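Side-chain contacts in phosphoethanolamine N-methyltransferase 1 (Haemonchus contortus, PDB 4KRG), which transfers a methyl group from S-adenosylmethionine to phosphoethanolamine, probably an early step in the nematode route to phosphocholine: residues D48-L53 against T72-E77; A198-D203 against V239-D244. One frame throughout, in Å; residues are numbered along the deposited sequence.

Contact 1: residues D48-L53 against T72-E77; sequences DILSSL and TTVLAE
Leu50 of helix 38-50 and Leu53 from the turn that follows meet Val74 and Leu75 of helix 70-78, two helices packed on the same face of the sheet of the Rossmann-like methyltransferase domain. The interface is wholly apolar and small, 149 Å² summed over both sides, and the nearest CA atoms, those of Leu50 and Leu75, remain 8.0 Å apart, so the side chains alone span the gap. Leu50 does most of the work, its two methyls serving different neighbours. CD1 presses on the branch point of Val74, 3.5 Å from CB, closer than usual for carbons. The valine holds CG1 anti to its backbone N (chi1 -177°), and its two methyls receive the leucine unevenly, with CG1 at 3.6 Å and CG2 at 4.0 Å from Leu50 CD1. This tightest pair lies on the outer side, where both residues keep some exposure to solvent. The inner side, centred on buried Leu75, packs less closely. Its CB does not face helix 38-50, but the branch end swings closer, and CD2 lies 3.7 Å from Leu50 CD2. Phe126 of strand 122-126 floors this side, touching both Leu53 and Leu75. A type I turn from Leu50 to Leu53 brings the second leucine round, and just before it Ile49 O accepts both Ser52 N and Ser52 OG, the latter at 2.6 Å on a lone pair in the carbonyl plane. Leu53 crosses Leu75 at about a right angle, touching with one methyl each, CD1 to CD2 at 3.7 Å.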
loop_
_atom_site.group_PDB
_atom_site.type_symbol
_atom_site.label_atom_id
_atom_site.label_comp_id
_atom_site.label_asym_id
_atom_site.label_seq_id
_atom_site.Cartn_x
_atom_site.Cartn_y
_atom_site.Cartn_z
ATOM N N ASP A 48 1.219 -12.270 -8.520
ATOM C CA ASP A 48 0.841 -11.400 -7.406
ATOM C C ASP A 48 0.167 -10.126 -7.896
ATOM O O ASP A 48 -0.835 -9.687 -7.349
ATOM C CB ASP A 48 2.071 -10.996 -6.590
ATOM C CG ASP A 48 2.620 -12.126 -5.739
ATOM O OD1 ASP A 48 1.914 -13.126 -5.507
ATOM O OD2 ASP A 48 3.776 -11.990 -5.295
ATOM N N ILE A 49 0.744 -9.524 -8.925
ATOM C CA ILE A 49 0.225 -8.278 -9.465
ATOM C C ILE A 49 -1.058 -8.514 -10.268
ATOM O O ILE A 49 -2.080 -7.864 -10.038
ATOM C CB ILE A 49 1.274 -7.584 -10.364
ATOM C CG1 ILE A 49 2.505 -7.176 -9.544
ATOM C CG2 ILE A 49 0.656 -6.393 -11.082
ATOM C CD1 ILE A 49 2.227 -6.205 -8.408
ATOM N N LEU A 50 -1.002 -9.453 -11.205
ATOM C CA LEU A 50 -2.134 -9.690 -12.093
ATOM C C LEU A 50 -3.373 -10.199 -11.355
ATOM O O LEU A 50 -4.499 -9.872 -11.721
ATOM C CB LEU A 50 -1.738 -10.612 -13.251
ATOM C CG LEU A 50 -0.810 -9.945 -14.265
ATOM C CD1 LEU A 50 -0.435 -10.912 -15.359
ATOM C CD2 LEU A 50 -1.464 -8.716 -14.863
ATOM N N SER A 51 -3.171 -10.976 -10.296
ATOM C CA SER A 51 -4.305 -11.491 -9.541
ATOM C C SER A 51 -4.961 -10.407 -8.689
ATOM O O SER A 51 -6.026 -10.625 -8.117
ATOM C CB SER A 51 -3.890 -12.665 -8.666
ATOM O OG SER A 51 -3.321 -12.193 -7.464
ATOM N N SER A 52 -4.341 -9.231 -8.619
ATOM C CA SER A 52 -4.901 -8.134 -7.831
ATOM C C SER A 52 -5.782 -7.218 -8.675
ATOM O O SER A 52 -6.477 -6.356 -8.148
ATOM C CB SER A 52 -3.791 -7.318 -7.168
ATOM O OG SER A 52 -3.174 -6.445 -8.095
ATOM N N LEU A 53 -5.749 -7.411 -9.989
ATOM C CA LEU A 53 -6.512 -6.566 -10.905
ATOM C C LEU A 53 -7.974 -6.991 -11.043
ATOM O O LEU A 53 -8.321 -8.152 -10.842
ATOM C CB LEU A 53 -5.856 -6.552 -12.292
ATOM C CG LEU A 53 -4.405 -6.086 -12.386
ATOM C CD1 LEU A 53 -3.943 -6.119 -13.838
ATOM C CD2 LEU A 53 -4.260 -4.696 -11.821
ATOM N N THR A 72 1.875 -7.477 -20.423
ATOM C CA THR A 72 1.102 -7.316 -21.655
ATOM C C THR A 72 0.635 -8.664 -22.171
ATOM O O THR A 72 -0.521 -8.827 -22.554
ATOM C CB THR A 72 1.927 -6.600 -22.744
ATOM O OG1 THR A 72 2.079 -5.223 -22.388
ATOM C CG2 THR A 72 1.237 -6.682 -24.094
ATOM N N THR A 73 1.541 -9.634 -22.144
ATOM C CA THR A 73 1.259 -10.987 -22.602
ATOM C C THR A 73 0.008 -11.577 -21.952
ATOM O O THR A 73 -0.840 -12.143 -22.635
ATOM C CB THR A 73 2.468 -11.908 -22.352
ATOM O OG1 THR A 73 3.575 -11.456 -23.142
ATOM C CG2 THR A 73 2.139 -13.333 -22.733
ATOM N N VAL A 74 -0.110 -11.431 -20.638
ATOM C CA VAL A 74 -1.232 -12.008 -19.915
ATOM C C VAL A 74 -2.450 -11.081 -19.916
ATOM O O VAL A 74 -3.588 -11.549 -19.948
ATOM C CB VAL A 74 -0.836 -12.400 -18.472
ATOM C CG1 VAL A 74 -1.999 -13.072 -17.758
ATOM C CG2 VAL A 74 0.368 -13.338 -18.484
ATOM N N LEU A 75 -2.214 -9.772 -19.896
ATOM C CA LEU A 75 -3.310 -8.799 -19.923
ATOM C C LEU A 75 -4.181 -8.971 -21.169
ATOM O O LEU A 75 -5.406 -8.946 -21.089
ATOM C CB LEU A 75 -2.778 -7.363 -19.851
ATOM C CG LEU A 75 -2.134 -6.883 -18.541
ATOM C CD1 LEU A 75 -1.410 -5.555 -18.763
ATOM C CD2 LEU A 75 -3.168 -6.728 -17.434
ATOM N N ALA A 76 -3.537 -9.173 -22.313
ATOM C CA ALA A 76 -4.249 -9.329 -23.578
ATOM C C ALA A 76 -5.008 -10.652 -23.695
ATOM O O ALA A 76 -5.737 -10.857 -24.663
ATOM C CB ALA A 76 -3.297 -9.169 -24.742
ATOM N N GLU A 77 -4.836 -11.558 -22.736
ATOM C CA GLU A 77 -5.595 -12.808 -22.741
ATOM C C GLU A 77 -7.067 -12.564 -22.470
ATOM O O GLU A 77 -7.920 -13.286 -22.974
ATOM C CB GLU A 77 -5.061 -13.787 -21.693
ATOM C CG GLU A 77 -3.729 -14.420 -22.021
ATOM C CD GLU A 77 -3.219 -15.303 -20.893
ATOM O OE1 GLU A 77 -3.999 -15.589 -19.957
ATOM O OE2 GLU A 77 -2.034 -15.707 -20.939
#

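Contact 2: residues A198-D203 against V239-D244; sequences AIRYRD and VPAVGD
Arg200 and Asp244, the nearest CA pair across the two segments, come within 7.2 Å at those atoms, in the antiparallel part of the methyltransferase sheet. Segment 198-203 leaves helix 189-198 at Ile199 and enters the short strand 200-202; segment 239-244 ends strand 231-240 and rounds a type II turn from Ala241 to Asp244, with Gly243 at its positive-phi position and Asp244 N bonded to Ala241 O. No backbone bond joins the segments directly. Both pair with strand 208-218 instead, Tyr201 with Trp209 and Ala241 with Met208, while Arg200 also bonds through its backbone to Thr247. Across the remaining gap the contact is carried by one salt bridge. Arg200 offers NE rather than its terminal nitrogens, and NE-H meets Asp244 OD2 at 2.8 Å with an N-H...O angle of 151°. The acceptor uses its anti lone pair, the one away from the other oxygen, and guanidinium and carboxylate are nearly coplanar, 24° apart. Yet the pairing is single, not bidentate: Arg200 NH2 is 3.8 Å from Asp244 OD2. A bend at chi2 (-63°) folds the arginine chain back, which also lets NH1 bond to the carbonyls of Ile199 and Arg197, 2.7 Å from Ile199 O. The guanidinium thus ties the end of helix 189-198 to the turn, and the carbonyls there would probably reinforce the attraction for its positive charge. Carbon contacts flank the bridge: Arg200 CD lies 3.9 Å from Asp244 CB, which sits in the guanidinium plane at its edge. Lys210 touches both Arg200 and Ala241. Ala241, buried, contributes its single methyl, with CB 4.0 Å from Arg200 CD.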
loop_
_atom_site.group_PDB
_atom_site.type_symbol
_atom_site.label_atom_id
_atom_site.label_comp_id
_atom_site.label_asym_id
_atom_site.label_seq_id
_atom_site.Cartn_x
_atom_site.Cartn_y
_atom_site.Cartn_z
ATOM N N ALA A 198 -5.286 12.986 -2.886
ATOM C CA ALA A 198 -5.389 14.443 -2.977
ATOM C C ALA A 198 -5.995 14.914 -4.293
ATOM O O ALA A 198 -6.735 15.897 -4.319
ATOM C CB ALA A 198 -4.026 15.090 -2.773
ATOM N N ILE A 199 -5.661 14.224 -5.380
ATOM C CA ILE A 199 -6.022 14.668 -6.726
ATOM C C ILE A 199 -7.517 14.949 -6.901
ATOM O O ILE A 199 -8.371 14.145 -6.517
ATOM C CB ILE A 199 -5.536 13.659 -7.802
ATOM C CG1 ILE A 199 -4.024 13.774 -7.988
ATOM C CG2 ILE A 199 -6.227 13.898 -9.141
ATOM C CD1 ILE A 199 -3.424 12.679 -8.849
ATOM N N ARG A 200 -7.813 16.117 -7.463
ATOM C CA ARG A 200 -9.157 16.480 -7.885
ATOM C C ARG A 200 -9.038 17.011 -9.301
ATOM O O ARG A 200 -8.386 18.028 -9.527
ATOM C CB ARG A 200 -9.733 17.565 -6.979
ATOM C CG ARG A 200 -9.910 17.155 -5.533
ATOM C CD ARG A 200 -10.900 16.024 -5.410
ATOM N NE ARG A 200 -11.113 15.643 -4.020
ATOM C CZ ARG A 200 -10.326 14.815 -3.344
ATOM N NH1 ARG A 200 -9.264 14.275 -3.926
ATOM N NH2 ARG A 200 -10.605 14.533 -2.083
ATOM N N TYR A 201 -9.665 16.326 -10.249
ATOM C CA TYR A 201 -9.561 16.690 -11.660
ATOM C C TYR A 201 -10.913 17.064 -12.256
ATOM O O TYR A 201 -11.874 16.299 -12.149
ATOM C CB TYR A 201 -8.967 15.519 -12.443
ATOM C CG TYR A 201 -8.965 15.683 -13.949
ATOM C CD1 TYR A 201 -7.936 16.354 -14.588
ATOM C CD2 TYR A 201 -9.986 15.147 -14.736
ATOM C CE1 TYR A 201 -7.928 16.499 -15.965
ATOM C CE2 TYR A 201 -9.982 15.288 -16.114
ATOM C CZ TYR A 201 -8.953 15.964 -16.720
ATOM O OH TYR A 201 -8.943 16.108 -18.086
ATOM N N ARG A 202 -10.981 18.234 -12.887
ATOM C CA ARG A 202 -12.172 18.622 -13.633
ATOM C C ARG A 202 -11.980 18.295 -15.105
ATOM O O ARG A 202 -11.040 18.781 -15.737
ATOM C CB ARG A 202 -12.468 20.114 -13.481
ATOM C CG ARG A 202 -13.805 20.525 -14.088
ATOM C CD ARG A 202 -14.135 22.006 -13.871
ATOM N NE ARG A 202 -14.595 22.302 -12.514
ATOM C CZ ARG A 202 -15.863 22.228 -12.111
ATOM N NH1 ARG A 202 -16.813 21.865 -12.959
ATOM N NH2 ARG A 202 -16.184 22.518 -10.857
ATOM N N ASP A 203 -12.870 17.475 -15.654
ATOM C CA ASP A 203 -12.738 17.078 -17.049
ATOM C C ASP A 203 -13.272 18.148 -18.013
ATOM O O ASP A 203 -13.688 19.226 -17.585
ATOM C CB ASP A 203 -13.313 15.666 -17.305
ATOM C CG ASP A 203 -14.835 15.592 -17.194
ATOM O OD1 ASP A 203 -15.524 16.621 -17.321
ATOM O OD2 ASP A 203 -15.354 14.470 -17.009
ATOM N N VAL A 239 -13.545 8.031 -9.397
ATOM C CA VAL A 239 -14.900 8.188 -8.883
ATOM C C VAL A 239 -15.265 9.669 -8.783
ATOM O O VAL A 239 -14.387 10.523 -8.724
ATOM C CB VAL A 239 -15.051 7.521 -7.496
ATOM C CG1 VAL A 239 -14.778 6.027 -7.582
ATOM C CG2 VAL A 239 -14.116 8.174 -6.505
ATOM N N PRO A 240 -16.568 9.978 -8.769
ATOM C CA PRO A 240 -16.963 11.389 -8.749
ATOM C C PRO A 240 -16.578 12.095 -7.448
ATOM O O PRO A 240 -16.638 11.490 -6.381
ATOM C CB PRO A 240 -18.488 11.324 -8.869
ATOM C CG PRO A 240 -18.773 9.969 -9.463
ATOM C CD PRO A 240 -17.731 9.080 -8.885
ATOM N N ALA A 241 -16.177 13.358 -7.547
ATOM C CA ALA A 241 -15.929 14.185 -6.375
ATOM C C ALA A 241 -16.841 15.407 -6.419
ATOM O O ALA A 241 -16.379 16.520 -6.672
ATOM C CB ALA A 241 -14.483 14.614 -6.325
ATOM N N VAL A 242 -18.133 15.193 -6.173
ATOM C CA VAL A 242 -19.131 16.263 -6.249
ATOM C C VAL A 242 -18.816 17.410 -5.287
ATOM O O VAL A 242 -18.591 17.189 -4.098
ATOM C CB VAL A 242 -20.555 15.735 -5.947
ATOM C CG1 VAL A 242 -21.566 16.871 -5.972
ATOM C CG2 VAL A 242 -20.950 14.647 -6.938
ATOM N N GLY A 243 -18.790 18.632 -5.810
ATOM C CA GLY A 243 -18.614 19.805 -4.978
ATOM C C GLY A 243 -17.182 20.115 -4.588
ATOM O O GLY A 243 -16.925 21.123 -3.933
ATOM N N ASP A 244 -16.244 19.260 -4.978
ATOM C CA ASP A 244 -14.847 19.490 -4.639
ATOM C C ASP A 244 -14.235 20.523 -5.577
ATOM O O ASP A 244 -14.841 20.875 -6.590
ATOM C CB ASP A 244 -14.065 18.178 -4.688
ATOM C CG ASP A 244 -14.441 17.233 -3.560
ATOM O OD1 ASP A 244 -15.461 17.484 -2.881
ATOM O OD2 ASP A 244 -13.719 16.234 -3.354
#

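Overall arrangement
The two contacts follow one another along the chain and do not touch: their centres are 28 Å apart and their nearest atoms about 15 Å. Strand 154-161 connects them, since Ile49 and Leu53 of contact 1 pack on it, while it pairs antiparallel with strand 231-240, whose end enters contact 2. The same strand ends at Ser161, a residue of the phosphoethanolamine pocket. Contact 1 lies nearer the cofactor, the Leu75 side chain being about 9 Å from bound S-adenosylhomocysteine. Contact 2 ties the exit of helix 189-198 to the turn after strand 231-240; none of its touching residues lines the phosphoethanolamine pocket or falls among residues 13 to 134, which supply the S-adenosylhomocysteine pocket.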